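Local coordinates for cobalamin biosynthesis protein CobN (Mycobacterium tuberculosis, PDB 7C6O) that serves as the large, catalytic subunit of cobaltochelatase and probably inserts cobalt into the corrin ring during cobalamin biosynthesis, at residues A244-V249 against D280-Q285; P189-L194 against L352-A357; R358-A363 against A814-F819; A228-A233 against E274-L279. One frame throughout, in Å; residues are numbered along the deposited sequence.

In the fold
From the N terminus, residues 189-194 open a loop of some 160 residues. Contact 2 closes it when helix 343-361 packs against strand 190-196. Contacts 1 and 4 nest inside that loop and cross each other: segment 228-233 comes first, then 244-249, with 274-279 completing contact 4 just before 280-285 completes contact 1. Together they tie strands 190-196, 246-249 and 283-289 of the mixed sheet to the short helix 274-277 and to the loop after strand 221-227. Contact 3 follows in series. It begins where helix 343-361 runs out and reaches across some 450 residues to the end of helix 807-815, where Arg818 forms a salt bridge with Asp280 of contact 1.

Contact 1. Residues A244-V249 against D280-Q285; sequences ADAMVV and DIPILQ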
# COMPACT_ATOMS: atom_id res chain seq x y z
N ALA A 244 -21.28 23.42 0.74
CA ALA A 244 -20.16 23.01 1.58
C ALA A 244 -18.84 23.25 0.87
O ALA A 244 -18.73 23.11 -0.35
CB ALA A 244 -20.28 21.54 1.97
N ASP A 245 -17.82 23.61 1.65
CA ASP A 245 -16.46 23.73 1.14
C ASP A 245 -15.66 22.45 1.33
O ASP A 245 -14.63 22.28 0.67
CB ASP A 245 -15.76 24.89 1.84
CG ASP A 245 -16.46 26.21 1.60
OD1 ASP A 245 -16.61 26.59 0.41
OD2 ASP A 245 -16.88 26.85 2.58
N ALA A 246 -16.11 21.56 2.21
CA ALA A 246 -15.50 20.25 2.39
C ALA A 246 -16.51 19.38 3.14
O ALA A 246 -17.41 19.88 3.80
CB ALA A 246 -14.18 20.33 3.16
N MET A 247 -16.33 18.06 3.02
CA MET A 247 -17.22 17.09 3.64
C MET A 247 -16.41 16.13 4.51
O MET A 247 -15.43 15.55 4.04
CB MET A 247 -17.97 16.26 2.60
CG MET A 247 -18.95 17.01 1.73
SD MET A 247 -19.56 15.92 0.43
CE MET A 247 -20.29 14.62 1.41
N VAL A 248 -16.84 15.96 5.76
CA VAL A 248 -16.40 14.85 6.59
C VAL A 248 -17.52 13.81 6.58
O VAL A 248 -18.65 14.10 6.98
CB VAL A 248 -16.08 15.29 8.02
CG1 VAL A 248 -15.64 14.09 8.85
CG2 VAL A 248 -15.00 16.36 8.02
N VAL A 249 -17.21 12.60 6.11
CA VAL A 249 -18.21 11.55 5.96
C VAL A 249 -17.93 10.45 6.98
O VAL A 249 -16.77 10.13 7.26
CB VAL A 249 -18.26 10.99 4.53
CG1 VAL A 249 -18.61 12.10 3.55
CG2 VAL A 249 -16.93 10.34 4.15
N ASP A 280 -16.80 18.83 -6.31
CA ASP A 280 -15.42 19.30 -6.41
C ASP A 280 -14.94 19.90 -5.09
O ASP A 280 -14.42 21.01 -5.03
CB ASP A 280 -15.27 20.31 -7.55
CG ASP A 280 -13.82 20.52 -7.96
OD1 ASP A 280 -13.00 19.61 -7.72
OD2 ASP A 280 -13.51 21.59 -8.52
N ILE A 281 -15.13 19.14 -4.01
CA ILE A 281 -14.63 19.54 -2.69
C ILE A 281 -13.93 18.35 -2.07
O ILE A 281 -14.16 17.19 -2.46
CB ILE A 281 -15.77 20.05 -1.78
CG1 ILE A 281 -16.83 18.97 -1.59
CG2 ILE A 281 -16.39 21.33 -2.34
CD1 ILE A 281 -17.95 19.39 -0.66
N PRO A 282 -13.04 18.59 -1.10
CA PRO A 282 -12.40 17.47 -0.40
C PRO A 282 -13.42 16.70 0.42
O PRO A 282 -14.28 17.27 1.09
CB PRO A 282 -11.36 18.15 0.50
CG PRO A 282 -11.14 19.49 -0.12
CD PRO A 282 -12.47 19.88 -0.70
N ILE A 283 -13.32 15.37 0.35
CA ILE A 283 -14.22 14.47 1.06
C ILE A 283 -13.35 13.62 1.97
O ILE A 283 -12.55 12.80 1.49
CB ILE A 283 -15.04 13.60 0.10
CG1 ILE A 283 -15.86 14.48 -0.85
CG2 ILE A 283 -15.94 12.64 0.87
CD1 ILE A 283 -16.68 13.72 -1.87
N LEU A 284 -13.48 13.81 3.28
CA LEU A 284 -12.60 13.19 4.26
C LEU A 284 -13.38 12.16 5.07
O LEU A 284 -14.47 12.45 5.56
CB LEU A 284 -12.00 14.25 5.19
CG LEU A 284 -11.21 15.39 4.54
CD1 LEU A 284 -12.12 16.54 4.12
CD2 LEU A 284 -10.11 15.88 5.46
N GLN A 285 -12.80 10.97 5.21
CA GLN A 285 -13.42 9.93 6.03
C GLN A 285 -13.02 10.15 7.48
O GLN A 285 -11.86 9.97 7.86
CB GLN A 285 -12.99 8.54 5.56
CG GLN A 285 -13.80 7.42 6.19
CD GLN A 285 -15.11 7.17 5.46
OE1 GLN A 285 -15.19 7.31 4.25
NE2 GLN A 285 -16.15 6.80 6.21
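One face of the Gln285 carboxamide is covered by Val249, whose CG2 lies 3.5 Å from Gln285 OE1 and whose carbonyl oxygen sits above the nitrogen end. Gln285 bends at chi2 (84°) to bring the amide back over its neighbour, and its polar atoms are used further out, OE1 by Arg320 and NE2 by the carbonyl of Val251. The two residues face each other in a parallel strand pair within a beta-alpha-beta unit: strand 246-249, helix 274-277, strand 283-289. Three backbone bonds between the segments hold the pair in register. Met247 N donates to Pro282 O (2.9 Å), Leu284 N to Met247 O (2.7 Å), and Val249 N to Leu284 O (2.8 Å). Pro282 has no N-H to give, but serves here through its carbonyl while its CD rests on Asp245 O.

Met247, Val249 and Ile283 share one face of the sheet with Gln285; Val248 and Leu284 occupy the other. The beta-branched residues suit extended backbone and fill the buried layer, with Val249 CG1 against Ile283 CG2 at 3.8 Å. Small Ala246 leaves room for Ala357 of helix 343-361. Before the second strand begins, Ile281 holds CG1 in the crowded position between its backbone N and carbonyl carbon (chi1 59°). From there its chain crosses Met247 at about a right angle, with Ile281 CD1 3.5 Å from Met247 CG.

Contact 2. Residues P189-L194 against L352-A357; sequences PTIAVL and LAVRHA
This is an apolar helix-on-sheet contact: Pro189, just before strand 190-196, and Ile191 within it pack on the Ala353, Val354 and Ala357 side of helix 343-361. Their segments run at 134° to each other with axes 9.0 Å apart, close to the spacing usual for a helix laid on a sheet. Small residues suit so close an approach. Ala353 and Ala357, one turn apart, both direct their methyls toward the strand, and Ile191 bridges them. Its CG2 touches Ala353 CB at 3.8 Å, while its other branch bends at chi2 (-58°) and sets CD1 against Ala357 CB, again at 3.8 Å. Val354 adds a flank: its CG2 meets Ile191 CG1 at 4.1 Å, and its CG1 approaches Pro189 CG, the valine crossing each partner at about a right angle. Pro189 completes the patch by placing CB 3.6 Å from Ala357 CB, the closest approach between the two segments. A rigid, apolar ring suits the entry to the strand, where it covers Ala357.

On the helix, His356 turns its ring away from the strand. Its ND1 donates to Leu352 O at 2.7 Å, with the oxygen in the ring plane, and the helical bond from His356 N reaches that oxygen from the other face of the carbonyl. The side chains that meet the strand are all hydrocarbon.

Around this core, Ile215 of helix 206-217 also touches Ile191, and helix 343-361 extends its packing to strand 246-249, where Val248 meets Ala353.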
# COMPACT_ATOMS: atom_id res chain seq x y z
N PRO A 189 -14.76 28.33 6.48
CA PRO A 189 -15.40 27.49 5.47
C PRO A 189 -16.50 26.62 6.07
O PRO A 189 -16.49 26.29 7.26
CB PRO A 189 -14.25 26.63 4.94
CG PRO A 189 -13.29 26.56 6.09
CD PRO A 189 -13.39 27.89 6.78
N THR A 190 -17.46 26.26 5.22
CA THR A 190 -18.57 25.41 5.62
C THR A 190 -18.16 23.95 5.48
O THR A 190 -17.81 23.50 4.38
CB THR A 190 -19.81 25.71 4.78
OG1 THR A 190 -20.24 27.05 5.02
CG2 THR A 190 -20.94 24.75 5.12
N ILE A 191 -18.20 23.21 6.59
CA ILE A 191 -17.77 21.82 6.64
C ILE A 191 -19.00 20.96 6.87
O ILE A 191 -19.59 20.98 7.95
CB ILE A 191 -16.72 21.59 7.73
CG1 ILE A 191 -15.55 22.57 7.58
CG2 ILE A 191 -16.22 20.15 7.70
CD1 ILE A 191 -14.85 22.51 6.24
N ALA A 192 -19.39 20.20 5.85
CA ALA A 192 -20.50 19.27 6.02
C ALA A 192 -20.05 18.05 6.81
O ALA A 192 -18.91 17.60 6.68
CB ALA A 192 -21.05 18.85 4.66
N VAL A 193 -20.94 17.54 7.65
CA VAL A 193 -20.71 16.30 8.40
C VAL A 193 -21.83 15.34 8.05
O VAL A 193 -23.00 15.57 8.41
CB VAL A 193 -20.64 16.54 9.91
CG1 VAL A 193 -20.37 15.23 10.65
CG2 VAL A 193 -19.57 17.57 10.23
N LEU A 194 -21.49 14.25 7.35
CA LEU A 194 -22.47 13.29 6.85
C LEU A 194 -22.50 12.07 7.77
O LEU A 194 -21.47 11.40 7.95
CB LEU A 194 -22.15 12.87 5.42
CG LEU A 194 -22.71 13.71 4.26
CD1 LEU A 194 -24.22 13.55 4.15
CD2 LEU A 194 -22.33 15.18 4.41
N LEU A 352 -8.13 19.12 9.98
CA LEU A 352 -7.83 18.65 8.63
C LEU A 352 -8.87 19.12 7.63
O LEU A 352 -8.53 19.56 6.53
CB LEU A 352 -7.73 17.13 8.62
CG LEU A 352 -6.48 16.51 9.24
CD1 LEU A 352 -6.66 15.01 9.43
CD2 LEU A 352 -5.27 16.79 8.37
N ALA A 353 -10.15 19.04 8.00
CA ALA A 353 -11.21 19.46 7.08
C ALA A 353 -11.12 20.95 6.78
O ALA A 353 -11.25 21.36 5.62
CB ALA A 353 -12.58 19.11 7.66
N VAL A 354 -10.90 21.77 7.81
CA VAL A 354 -10.84 23.22 7.60
C VAL A 354 -9.62 23.60 6.78
O VAL A 354 -9.72 24.43 5.87
CB VAL A 354 -10.87 23.95 8.96
CG1 VAL A 354 -10.53 25.43 8.79
CG2 VAL A 354 -12.23 23.79 9.62
N ARG A 355 -8.47 23.00 7.07
CA ARG A 355 -7.25 23.33 6.33
C ARG A 355 -7.39 22.97 4.85
O ARG A 355 -6.91 23.71 3.98
CB ARG A 355 -6.05 22.60 6.93
CG ARG A 355 -5.72 22.96 8.37
CD ARG A 355 -4.75 24.12 8.49
NE ARG A 355 -4.22 24.23 9.85
CZ ARG A 355 -2.96 23.95 10.19
NH1 ARG A 355 -2.09 23.55 9.27
NH2 ARG A 355 -2.58 24.07 11.45
N HIS A 356 -8.04 21.85 4.54
CA HIS A 356 -8.25 21.49 3.14
C HIS A 356 -9.24 22.43 2.48
O HIS A 356 -9.05 22.82 1.32
CB HIS A 356 -8.72 20.04 3.03
CG HIS A 356 -7.61 19.03 3.16
ND1 HIS A 356 -7.15 18.59 4.38
CD2 HIS A 356 -6.88 18.38 2.23
CE1 HIS A 356 -6.18 17.71 4.19
NE2 HIS A 356 -6.00 17.56 2.89
N ALA A 357 -10.31 22.80 3.19
CA ALA A 357 -11.26 23.75 2.64
C ALA A 357 -10.64 25.13 2.47
O ALA A 357 -10.96 25.84 1.51
CB ALA A 357 -12.50 23.83 3.53

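Contact 3. Residues R358-A363 against A814-F819; sequences RLRQVA and ALDGRF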
# COMPACT_ATOMS: atom_id res chain seq x y z
N ARG A 358 -9.74 25.51 3.39
CA ARG A 358 -9.09 26.81 3.32
C ARG A 358 -8.29 26.97 2.03
O ARG A 358 -8.11 28.10 1.54
CB ARG A 358 -8.18 27.00 4.53
CG ARG A 358 -7.35 28.28 4.53
CD ARG A 358 -8.10 29.44 5.16
NE ARG A 358 -7.28 30.65 5.21
CZ ARG A 358 -7.55 31.77 4.56
NH1 ARG A 358 -8.64 31.86 3.81
NH2 ARG A 358 -6.74 32.82 4.67
N LEU A 359 -7.81 25.86 1.46
CA LEU A 359 -6.96 25.94 0.27
C LEU A 359 -7.69 26.63 -0.89
O LEU A 359 -7.07 27.35 -1.68
CB LEU A 359 -6.51 24.55 -0.15
CG LEU A 359 -5.55 23.83 0.80
CD1 LEU A 359 -5.32 22.39 0.33
CD2 LEU A 359 -4.23 24.59 0.89
N ARG A 360 -9.00 26.41 -1.00
CA ARG A 360 -9.75 27.05 -2.08
C ARG A 360 -9.82 28.56 -1.90
O ARG A 360 -9.97 29.29 -2.88
CB ARG A 360 -11.16 26.46 -2.15
CG ARG A 360 -11.94 26.85 -3.40
CD ARG A 360 -11.49 26.05 -4.61
NE ARG A 360 -11.62 24.61 -4.37
CZ ARG A 360 -12.75 23.92 -4.55
NH1 ARG A 360 -13.84 24.53 -4.98
NH2 ARG A 360 -12.77 22.62 -4.30
N GLN A 361 -9.69 29.04 -0.66
CA GLN A 361 -9.84 30.45 -0.36
C GLN A 361 -8.56 31.25 -0.55
O GLN A 361 -8.62 32.48 -0.64
CB GLN A 361 -10.33 30.64 1.08
CG GLN A 361 -11.65 29.95 1.39
CD GLN A 361 -12.02 30.06 2.86
OE1 GLN A 361 -11.24 30.57 3.68
NE2 GLN A 361 -13.21 29.58 3.21
N VAL A 362 -7.41 30.59 -0.61
CA VAL A 362 -6.12 31.27 -0.68
C VAL A 362 -5.66 31.31 -2.14
O VAL A 362 -5.49 30.27 -2.77
CB VAL A 362 -5.07 30.58 0.21
CG1 VAL A 362 -3.75 31.34 0.16
CG2 VAL A 362 -5.58 30.49 1.64
N ALA A 363 -5.47 32.52 -2.66
CA ALA A 363 -5.02 32.68 -4.03
C ALA A 363 -3.57 32.21 -4.16
O ALA A 363 -2.82 32.21 -3.19
CB ALA A 363 -5.13 34.14 -4.47
N ALA A 814 -4.92 20.02 -6.40
CA ALA A 814 -4.90 19.59 -5.01
C ALA A 814 -4.47 20.72 -4.09
O ALA A 814 -5.02 20.88 -2.99
CB ALA A 814 -3.97 18.39 -4.84
N LEU A 815 -3.50 21.53 -4.52
CA LEU A 815 -3.11 22.71 -3.75
C LEU A 815 -4.24 23.72 -3.65
O LEU A 815 -4.23 24.56 -2.74
CB LEU A 815 -1.88 23.37 -4.39
CG LEU A 815 -0.54 22.66 -4.19
CD1 LEU A 815 0.50 23.20 -5.16
CD2 LEU A 815 -0.08 22.83 -2.75
N ASP A 816 -5.21 23.65 -4.56
CA ASP A 816 -6.39 24.50 -4.55
C ASP A 816 -7.56 23.86 -3.80
O ASP A 816 -8.66 24.42 -3.81
CB ASP A 816 -6.82 24.82 -5.98
CG ASP A 816 -6.82 26.30 -6.27
OD1 ASP A 816 -5.73 26.87 -6.43
OD2 ASP A 816 -7.93 26.88 -6.33
N GLY A 817 -7.34 22.71 -3.18
CA GLY A 817 -8.40 22.06 -2.43
C GLY A 817 -9.52 21.51 -3.28
O GLY A 817 -10.67 21.45 -2.82
N ARG A 818 -9.24 21.11 -4.51
CA ARG A 818 -10.25 20.51 -5.36
C ARG A 818 -10.26 19.00 -5.18
O ARG A 818 -9.32 18.41 -4.63
CB ARG A 818 -10.02 20.88 -6.82
CG ARG A 818 -9.92 22.39 -7.03
CD ARG A 818 -10.27 22.80 -8.44
NE ARG A 818 -10.36 24.25 -8.58
CZ ARG A 818 -11.50 24.94 -8.53
NH1 ARG A 818 -12.65 24.31 -8.34
NH2 ARG A 818 -11.48 26.26 -8.67
N PHE A 819 -11.33 18.36 -5.63
CA PHE A 819 -11.43 16.91 -5.54
C PHE A 819 -10.50 16.27 -6.57
O PHE A 819 -10.56 16.58 -7.76
CB PHE A 819 -12.87 16.45 -5.76
CG PHE A 819 -13.04 14.96 -5.72
CD1 PHE A 819 -13.05 14.29 -4.51
CD2 PHE A 819 -13.18 14.23 -6.89
CE1 PHE A 819 -13.20 12.91 -4.46
CE2 PHE A 819 -13.33 12.85 -6.85
CZ PHE A 819 -13.34 12.19 -5.63
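Ala814 and Leu815 meet Leu359 through their carbonyl oxygens at the end of helix 807-815: Leu359 CD1 lies 3.7 Å from Ala814 O, and Leu359 CB 3.5 Å from Leu815 O. Lys367 NZ bonds to both Leu815 O and Leu359 O, satisfying carbonyls near the two helix ends. Next, Asp816 O accepts from Arg360 NE at 3.0 Å, a rather bent bond (139°) with the oxygen in the guanidinium plane. Gly817 follows with positive phi, easily adopted without a side chain, and its bare backbone fits close to Leu359 CB. Its carbonyl takes Arg360 NH2 at 2.8 Å, the donor standing well above the carbonyl plane. Arg360 reaches both oxygens by bending at chi2 and chi3.

Arg818 then lays its guanidinium flat on that of Arg360, planes 22° apart and centres 4.3 Å apart. Asp280 probably makes this stack of like charges tolerable: its OD2 forms a salt bridge with Arg818 NH1, and its carbonyl lies near Arg360 NH2, though too close as modelled to be relied on. The turn at Gly817 is a Schellman motif, with glycine at its usual C' position, here presenting its carbonyls to an arginine of another helix.

Contact 4. Residues A228-A233 against E274-L279; sequences ASLRTA and EHLAAL
Leu230 O accepts a hydrogen bond from His275 NE2 at 2.9 Å. The bond is nearly straight (167° at the hydrogen), with the oxygen in the plane of the imidazole and the donor nearly along the C=O axis. It joins the loop after strand 221-227 to the short helix 274-277. His275 sets CG between its backbone N and carbonyl carbon (chi1 62°), which sends the ring across to the loop. Leu276 CG lies over one face of that ring, and at its edge Ala233 CB approaches CD2 at 4.3 Å.

The accepting carbonyl belongs to a type I turn from Leu230 to Ala233. Ser229 organises its start: its OG accepts from Arg231 N at 2.9 Å, an ST turn, for which a short hydroxyl side chain is well suited. Beside the polar bond, Leu230 CB meets Leu276 CD1 at 4.3 Å. These leucines lead inward, Leu230 onto Met247 and Val249 of strand 246-249, and Leu238 of helix 235-241 touches His275, Leu276 and Ala233.

A single directional bond, bordered by loose apolar contacts, joins the turn to the helix. Because the carbonyl oxygen can only accept, the bond implies that NE2 of His275 carries a proton.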
# COMPACT_ATOMS: atom_id res chain seq x y z
N ALA A 228 -29.55 8.16 4.45
CA ALA A 228 -29.48 6.71 4.43
C ALA A 228 -28.26 6.21 3.68
O ALA A 228 -27.68 5.18 4.06
CB ALA A 228 -30.76 6.13 3.81
N SER A 229 -27.84 6.90 2.62
CA SER A 229 -26.70 6.48 1.83
C SER A 229 -26.23 7.63 0.96
O SER A 229 -27.04 8.42 0.47
CB SER A 229 -27.06 5.28 0.94
OG SER A 229 -26.02 5.00 0.02
N LEU A 230 -24.92 7.73 0.79
CA LEU A 230 -24.37 8.64 -0.21
C LEU A 230 -24.32 8.02 -1.60
O LEU A 230 -24.17 8.75 -2.59
CB LEU A 230 -22.98 9.12 0.19
CG LEU A 230 -22.95 10.27 1.19
CD1 LEU A 230 -21.52 10.71 1.48
CD2 LEU A 230 -23.78 11.43 0.67
N ARG A 231 -24.45 6.70 -1.70
CA ARG A 231 -24.51 6.05 -3.01
C ARG A 231 -25.80 6.42 -3.74
O ARG A 231 -25.78 6.74 -4.94
CB ARG A 231 -24.38 4.54 -2.86
CG ARG A 231 -24.62 3.78 -4.16
CD ARG A 231 -24.09 2.35 -4.08
NE ARG A 231 -24.73 1.58 -3.02
CZ ARG A 231 -25.86 0.89 -3.18
NH1 ARG A 231 -26.47 0.88 -4.35
NH2 ARG A 231 -26.37 0.21 -2.16
N THR A 232 -26.93 6.36 -3.05
CA THR A 232 -28.22 6.74 -3.61
C THR A 232 -28.66 8.11 -3.11
O THR A 232 -29.84 8.32 -2.80
CB THR A 232 -29.27 5.69 -3.27
OG1 THR A 232 -29.35 5.55 -1.84
CG2 THR A 232 -28.90 4.35 -3.88
N ALA A 233 -27.72 9.05 -3.02
CA ALA A 233 -28.01 10.36 -2.45
C ALA A 233 -29.14 11.05 -3.19
O ALA A 233 -29.18 11.06 -4.42
CB ALA A 233 -26.75 11.23 -2.48
N GLU A 274 -19.56 10.07 -9.63
CA GLU A 274 -19.66 11.31 -10.40
C GLU A 274 -20.53 12.34 -9.70
O GLU A 274 -20.23 13.54 -9.73
CB GLU A 274 -20.19 11.03 -11.80
CG GLU A 274 -19.21 10.29 -12.70
N HIS A 275 -21.61 11.90 -9.05
CA HIS A 275 -22.50 12.83 -8.36
C HIS A 275 -21.83 13.50 -7.17
O HIS A 275 -22.24 14.60 -6.79
CB HIS A 275 -23.77 12.11 -7.91
CG HIS A 275 -23.54 11.00 -6.92
ND1 HIS A 275 -22.85 9.85 -7.25
CD2 HIS A 275 -23.91 10.86 -5.63
CE1 HIS A 275 -22.80 9.06 -6.19
NE2 HIS A 275 -23.43 9.65 -5.20
N LEU A 276 -20.82 12.87 -6.57
CA LEU A 276 -20.07 13.49 -5.48
C LEU A 276 -18.84 14.24 -5.98
O LEU A 276 -18.52 15.30 -5.44
CB LEU A 276 -19.67 12.43 -4.45
CG LEU A 276 -20.84 11.75 -3.74
CD1 LEU A 276 -20.38 10.58 -2.89
CD2 LEU A 276 -21.59 12.77 -2.90
N ALA A 277 -18.15 13.70 -6.99
CA ALA A 277 -17.02 14.41 -7.57
C ALA A 277 -17.45 15.74 -8.17
O ALA A 277 -16.66 16.69 -8.19
CB ALA A 277 -16.34 13.54 -8.63
N ALA A 278 -18.69 15.83 -8.66
CA ALA A 278 -19.17 17.07 -9.26
C ALA A 278 -19.17 18.22 -8.26
O ALA A 278 -19.03 19.38 -8.66
CB ALA A 278 -20.57 16.87 -9.84
N LEU A 279 -19.31 17.92 -6.97
CA LEU A 279 -19.21 18.97 -5.95
C LEU A 279 -17.83 19.60 -5.94
O LEU A 279 -17.68 20.78 -5.60
CB LEU A 279 -19.55 18.41 -4.57
CG LEU A 279 -20.91 17.73 -4.39
CD1 LEU A 279 -20.98 17.05 -3.03
CD2 LEU A 279 -22.04 18.73 -4.56